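Local coordinates for TCR beta chain (Gallus gallus, PDB 6LIR), which forms one half of the chicken alpha-beta T-cell receptor, pairing with the alpha chain, and is expected to take part in recognising antigen presented by MHC molecules, at residues Q4-L18 and G102-I116. Sequence-based numbering, arbitrary orientation.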
loop_
_atom_site.group_PDB
_atom_site.type_symbol
_atom_site.label_atom_id
_atom_site.label_comp_id
_atom_site.label_asym_id
_atom_site.label_seq_id
_atom_site.Cartn_x
_atom_site.Cartn_y
_atom_site.Cartn_z
ATOM N N GLN B 4 -5.407 -14.281 6.864
ATOM C CA GLN B 4 -5.915 -13.461 7.956
ATOM C C GLN B 4 -6.936 -12.486 7.385
ATOM O O GLN B 4 -6.852 -12.135 6.202
ATOM C CB GLN B 4 -4.781 -12.715 8.677
ATOM C CG GLN B 4 -4.105 -11.633 7.869
ATOM C CD GLN B 4 -3.092 -10.858 8.692
ATOM O OE1 GLN B 4 -1.887 -10.946 8.455
ATOM N NE2 GLN B 4 -3.578 -10.094 9.665
ATOM N N PRO B 5 -7.922 -12.060 8.179
ATOM C CA PRO B 5 -8.975 -11.178 7.652
ATOM C C PRO B 5 -8.414 -9.898 7.045
ATOM O O PRO B 5 -7.422 -9.342 7.518
ATOM C CB PRO B 5 -9.834 -10.878 8.887
ATOM C CG PRO B 5 -9.565 -12.001 9.821
ATOM C CD PRO B 5 -8.136 -12.390 9.596
ATOM N N SER B 6 -9.055 -9.452 5.964
ATOM C CA SER B 6 -8.634 -8.240 5.268
ATOM C C SER B 6 -8.937 -6.987 6.088
ATOM O O SER B 6 -8.043 -6.176 6.357
ATOM C CB SER B 6 -9.302 -8.167 3.892
ATOM O OG SER B 6 -10.483 -7.387 3.939
ATOM N N ILE B 7 -10.200 -6.794 6.467
ATOM C CA ILE B 7 -10.650 -5.565 7.112
ATOM C C ILE B 7 -11.603 -5.917 8.245
ATOM O O ILE B 7 -12.457 -6.800 8.103
ATOM C CB ILE B 7 -11.355 -4.619 6.115
ATOM C CG1 ILE B 7 -10.408 -4.178 4.999
ATOM C CG2 ILE B 7 -11.931 -3.405 6.836
ATOM C CD1 ILE B 7 -11.054 -3.243 4.002
ATOM N N LEU B 8 -11.461 -5.217 9.370
ATOM C CA LEU B 8 -12.373 -5.359 10.496
ATOM C C LEU B 8 -12.626 -3.991 11.113
ATOM O O LEU B 8 -11.694 -3.204 11.298
ATOM C CB LEU B 8 -11.805 -6.315 11.550
ATOM C CG LEU B 8 -12.745 -6.746 12.678
ATOM C CD1 LEU B 8 -13.874 -7.614 12.145
ATOM C CD2 LEU B 8 -11.967 -7.482 13.751
ATOM N N VAL B 9 -13.887 -3.718 11.438
ATOM C CA VAL B 9 -14.280 -2.480 12.101
ATOM C C VAL B 9 -15.041 -2.838 13.368
ATOM O O VAL B 9 -16.014 -3.599 13.318
ATOM C CB VAL B 9 -15.140 -1.580 11.197
ATOM C CG1 VAL B 9 -15.456 -0.278 11.913
ATOM C CG2 VAL B 9 -14.431 -1.316 9.877
ATOM N N LEU B 10 -14.611 -2.281 14.496
ATOM C CA LEU B 10 -15.213 -2.583 15.784
ATOM C C LEU B 10 -15.758 -1.315 16.425
ATOM O O LEU B 10 -15.346 -0.198 16.104
ATOM C CB LEU B 10 -14.200 -3.228 16.738
ATOM C CG LEU B 10 -13.566 -4.547 16.316
ATOM C CD1 LEU B 10 -12.600 -5.000 17.388
ATOM C CD2 LEU B 10 -14.641 -5.594 16.064
ATOM N N LYS B 11 -16.687 -1.514 17.351
ATOM C CA LYS B 11 -17.200 -0.456 18.206
ATOM C C LYS B 11 -16.474 -0.479 19.545
ATOM O O LYS B 11 -15.841 -1.470 19.919
ATOM C CB LYS B 11 -18.711 -0.595 18.424
ATOM C CG LYS B 11 -19.581 -0.104 17.268
ATOM C CD LYS B 11 -20.512 -1.206 16.778
ATOM C CE LYS B 11 -19.743 -2.196 15.940
ATOM N NZ LYS B 11 -20.538 -3.323 15.349
ATOM N N GLU B 12 -16.556 0.641 20.258
ATOM C CA GLU B 12 -15.921 0.748 21.564
ATOM C C GLU B 12 -16.461 -0.316 22.513
ATOM O O GLU B 12 -17.651 -0.649 22.487
ATOM C CB GLU B 12 -16.158 2.140 22.148
ATOM C CG GLU B 12 -15.029 2.663 23.013
ATOM C CD GLU B 12 -14.739 4.125 22.749
ATOM O OE1 GLU B 12 -13.611 4.443 22.316
ATOM O OE2 GLU B 12 -15.647 4.958 22.964
ATOM N N ASP B 13 -15.564 -0.878 23.325
ATOM C CA ASP B 13 -15.834 -1.878 24.357
ATOM C C ASP B 13 -16.104 -3.253 23.765
ATOM O O ASP B 13 -16.293 -4.213 24.521
ATOM C CB ASP B 13 -17.004 -1.487 25.275
ATOM C CG ASP B 13 -16.730 -0.219 26.060
ATOM O OD1 ASP B 13 -16.398 0.811 25.435
ATOM O OD2 ASP B 13 -16.847 -0.251 27.303
ATOM N N GLU B 14 -16.129 -3.382 22.444
ATOM C CA GLU B 14 -16.404 -4.658 21.807
ATOM C C GLU B 14 -15.263 -5.639 22.024
ATOM O O GLU B 14 -14.102 -5.256 22.189
ATOM C CB GLU B 14 -16.627 -4.469 20.313
ATOM C CG GLU B 14 -17.971 -4.929 19.826
ATOM C CD GLU B 14 -18.004 -5.026 18.327
ATOM O OE1 GLU B 14 -18.215 -3.984 17.686
ATOM O OE2 GLU B 14 -17.816 -6.134 17.790
ATOM N N ASN B 15 -15.606 -6.920 22.031
ATOM C CA ASN B 15 -14.604 -7.967 21.968
ATOM C C ASN B 15 -14.601 -8.558 20.566
ATOM O O ASN B 15 -15.615 -8.546 19.862
ATOM C CB ASN B 15 -14.885 -9.066 22.995
ATOM C CG ASN B 15 -14.691 -8.597 24.422
ATOM O OD1 ASN B 15 -13.886 -7.707 24.695
ATOM N ND2 ASN B 15 -15.432 -9.199 25.346
ATOM N N ALA B 16 -13.444 -9.078 20.167
ATOM C CA ALA B 16 -13.290 -9.606 18.821
ATOM C C ALA B 16 -12.056 -10.485 18.779
ATOM O O ALA B 16 -11.107 -10.287 19.543
ATOM C CB ALA B 16 -13.180 -8.489 17.779
ATOM N N THR B 17 -12.075 -11.444 17.862
ATOM C CA THR B 17 -10.966 -12.359 17.650
ATOM C C THR B 17 -10.480 -12.231 16.215
ATOM O O THR B 17 -11.278 -12.319 15.275
ATOM C CB THR B 17 -11.385 -13.803 17.941
ATOM O OG1 THR B 17 -11.644 -13.951 19.342
ATOM C CG2 THR B 17 -10.292 -14.777 17.519
ATOM N N LEU B 18 -9.180 -12.000 16.052
ATOM C CA LEU B 18 -8.529 -12.136 14.758
ATOM C C LEU B 18 -7.808 -13.473 14.751
ATOM O O LEU B 18 -7.009 -13.763 15.650
ATOM C CB LEU B 18 -7.539 -11.000 14.499
ATOM C CG LEU B 18 -8.075 -9.584 14.274
ATOM C CD1 LEU B 18 -6.919 -8.597 14.088
ATOM C CD2 LEU B 18 -9.009 -9.549 13.081
ATOM N N GLY B 102 1.401 -12.539 6.712
ATOM C CA GLY B 102 0.164 -12.426 5.989
ATOM C C GLY B 102 0.041 -11.044 5.399
ATOM O O GLY B 102 0.872 -10.160 5.609
ATOM N N GLN B 103 -1.031 -10.853 4.644
ATOM C CA GLN B 103 -1.246 -9.576 3.983
ATOM C C GLN B 103 -1.713 -8.496 4.944
ATOM O O GLN B 103 -1.690 -7.315 4.585
ATOM C CB GLN B 103 -2.190 -9.753 2.798
ATOM C CG GLN B 103 -1.423 -10.328 1.617
ATOM C CD GLN B 103 -2.298 -10.881 0.517
ATOM O OE1 GLN B 103 -1.801 -11.241 -0.552
ATOM N NE2 GLN B 103 -3.602 -10.947 0.761
ATOM N N GLY B 104 -2.143 -8.868 6.146
ATOM C CA GLY B 104 -2.471 -7.866 7.136
ATOM C C GLY B 104 -3.943 -7.556 7.280
ATOM O O GLY B 104 -4.708 -7.592 6.311
ATOM N N THR B 105 -4.348 -7.260 8.509
ATOM C CA THR B 105 -5.730 -6.960 8.844
ATOM C C THR B 105 -5.786 -5.508 9.284
ATOM O O THR B 105 -5.121 -5.127 10.254
ATOM C CB THR B 105 -6.241 -7.857 9.975
ATOM O OG1 THR B 105 -6.184 -9.234 9.577
ATOM C CG2 THR B 105 -7.676 -7.489 10.335
ATOM N N ARG B 106 -6.579 -4.702 8.589
ATOM C CA ARG B 106 -6.772 -3.323 9.001
ATOM C C ARG B 106 -7.967 -3.275 9.937
ATOM O O ARG B 106 -9.098 -3.565 9.532
ATOM C CB ARG B 106 -6.990 -2.382 7.823
ATOM C CG ARG B 106 -7.407 -0.995 8.293
ATOM C CD ARG B 106 -6.203 -0.116 8.598
ATOM N NE ARG B 106 -6.509 1.308 8.471
ATOM C CZ ARG B 106 -6.631 2.141 9.501
ATOM N NH1 ARG B 106 -6.476 1.695 10.744
ATOM N NH2 ARG B 106 -6.909 3.422 9.290
ATOM N N LEU B 107 -7.706 -2.916 11.185
ATOM C CA LEU B 107 -8.715 -2.871 12.226
ATOM C C LEU B 107 -8.923 -1.420 12.625
ATOM O O LEU B 107 -7.954 -0.695 12.876
ATOM C CB LEU B 107 -8.276 -3.706 13.432
ATOM C CG LEU B 107 -9.295 -4.060 14.515
ATOM C CD1 LEU B 107 -9.057 -5.476 15.007
ATOM C CD2 LEU B 107 -9.204 -3.081 15.668
ATOM N N THR B 108 -10.180 -1.001 12.670
ATOM C CA THR B 108 -10.545 0.337 13.107
ATOM C C THR B 108 -11.551 0.204 14.238
ATOM O O THR B 108 -12.549 -0.511 14.102
ATOM C CB THR B 108 -11.138 1.164 11.958
ATOM O OG1 THR B 108 -10.350 0.985 10.774
ATOM C CG2 THR B 108 -11.162 2.643 12.315
ATOM N N VAL B 109 -11.291 0.881 15.349
ATOM C CA VAL B 109 -12.202 0.886 16.484
ATOM C C VAL B 109 -12.949 2.208 16.471
ATOM O O VAL B 109 -12.339 3.281 16.562
ATOM C CB VAL B 109 -11.458 0.684 17.811
ATOM C CG1 VAL B 109 -12.418 0.859 18.980
ATOM C CG2 VAL B 109 -10.812 -0.686 17.849
ATOM N N LEU B 110 -14.266 2.134 16.340
ATOM C CA LEU B 110 -15.118 3.304 16.230
ATOM C C LEU B 110 -15.785 3.658 17.557
ATOM O O LEU B 110 -15.877 2.853 18.484
ATOM C CB LEU B 110 -16.171 3.098 15.140
ATOM C CG LEU B 110 -15.638 3.339 13.725
ATOM C CD1 LEU B 110 -16.763 3.738 12.788
ATOM C CD2 LEU B 110 -14.529 4.394 13.721
ATOM N N GLY B 111 -16.244 4.899 17.621
ATOM C CA GLY B 111 -17.110 5.323 18.702
ATOM C C GLY B 111 -18.486 4.693 18.585
ATOM O O GLY B 111 -18.995 4.458 17.489
ATOM N N LYS B 112 -19.110 4.418 19.730
ATOM C CA LYS B 112 -20.334 3.623 19.752
ATOM C C LYS B 112 -21.530 4.422 19.260
ATOM O O LYS B 112 -22.672 3.963 19.372
ATOM C CB LYS B 112 -20.646 3.178 21.177
ATOM C CG LYS B 112 -19.451 3.102 22.109
ATOM C CD LYS B 112 -19.942 2.923 23.541
ATOM C CE LYS B 112 -20.884 1.731 23.641
ATOM N NZ LYS B 112 -21.093 1.248 25.035
ATOM N N ASN B 113 -21.259 5.606 18.722
ATOM C CA ASN B 113 -22.207 6.515 18.102
ATOM C C ASN B 113 -22.036 6.580 16.597
ATOM O O ASN B 113 -23.029 6.584 15.864
ATOM C CB ASN B 113 -22.007 7.914 18.684
ATOM C CG ASN B 113 -20.541 8.223 18.898
ATOM O OD1 ASN B 113 -19.911 7.656 19.789
ATOM N ND2 ASN B 113 -19.978 9.086 18.058
ATOM N N SER B 114 -20.791 6.599 16.128
ATOM C CA SER B 114 -20.514 6.709 14.705
ATOM C C SER B 114 -20.934 5.440 13.976
ATOM O O SER B 114 -20.718 4.324 14.457
ATOM C CB SER B 114 -19.024 6.968 14.481
ATOM O OG SER B 114 -18.743 8.357 14.451
ATOM N N GLU B 115 -21.537 5.615 12.810
ATOM C CA GLU B 115 -21.885 4.494 11.956
ATOM C C GLU B 115 -20.912 4.374 10.790
ATOM O O GLU B 115 -20.226 5.329 10.414
ATOM C CB GLU B 115 -23.317 4.622 11.438
ATOM C CG GLU B 115 -24.307 3.797 12.240
ATOM C CD GLU B 115 -25.378 3.166 11.377
ATOM O OE1 GLU B 115 -25.589 1.940 11.499
ATOM O OE2 GLU B 115 -26.007 3.892 10.580
ATOM N N ILE B 116 -20.867 3.178 10.217
ATOM C CA ILE B 116 -20.095 2.932 9.004
ATOM C C ILE B 116 -20.928 3.360 7.806
ATOM O O ILE B 116 -22.104 2.994 7.692
ATOM C CB ILE B 116 -19.703 1.450 8.901
ATOM C CG1 ILE B 116 -18.760 1.055 10.039
ATOM C CG2 ILE B 116 -19.079 1.153 7.546
ATOM C CD1 ILE B 116 -18.727 -0.438 10.297
#
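Leu107 packing among Leu8, Leu10 and Leu18 shows how an edge strand of an immunoglobulin V domain presents a different relief on each face when it pairs in parallel, as A' does with G. Strand 7-11 lies beside 105-110, and a ladder of five backbone hydrogen bonds runs from Arg106 N to Ser6 O up to Leu110 N to Leu10 O. On the inner face, Leu107 fills the hollow between those three leucines: its CD1 rests against Leu8 CD2 (3.8 Å) and Leu18 CD1 (3.9 Å), while CD2 faces Leu10 CD1. Leu18 comes from the opposing sheet, tip to tip with Thr105, its CD2 3.7 Å from Thr105 CG2. On the face bearing Val9 and Leu110, the chain returns and Ile116 lies over Val9. Val9 CG1, set anti to its own nitrogen (chi1 -177°), meets Ile116 CD1 tip to tip at 3.7 Å and has Leu110 CG beside it; Phe206 of the constant domain also packs on Val9.

At the upstream end Gln4, its chain extended beyond CG, lays its amide against Gly104, and its NE2 donates to Thr105 OG1 (2.7 Å), 19° out of the amide plane. Gln4 NE2 also bonds Tyr86 O, and its OE1 accepts from Cys88 N and, weakly, Gly104 N. The buried amide is thus satisfied at both ends, its rotation fixed beside strand 84-91, which carries Cys88 of the Cys20-Cys88 disulfide.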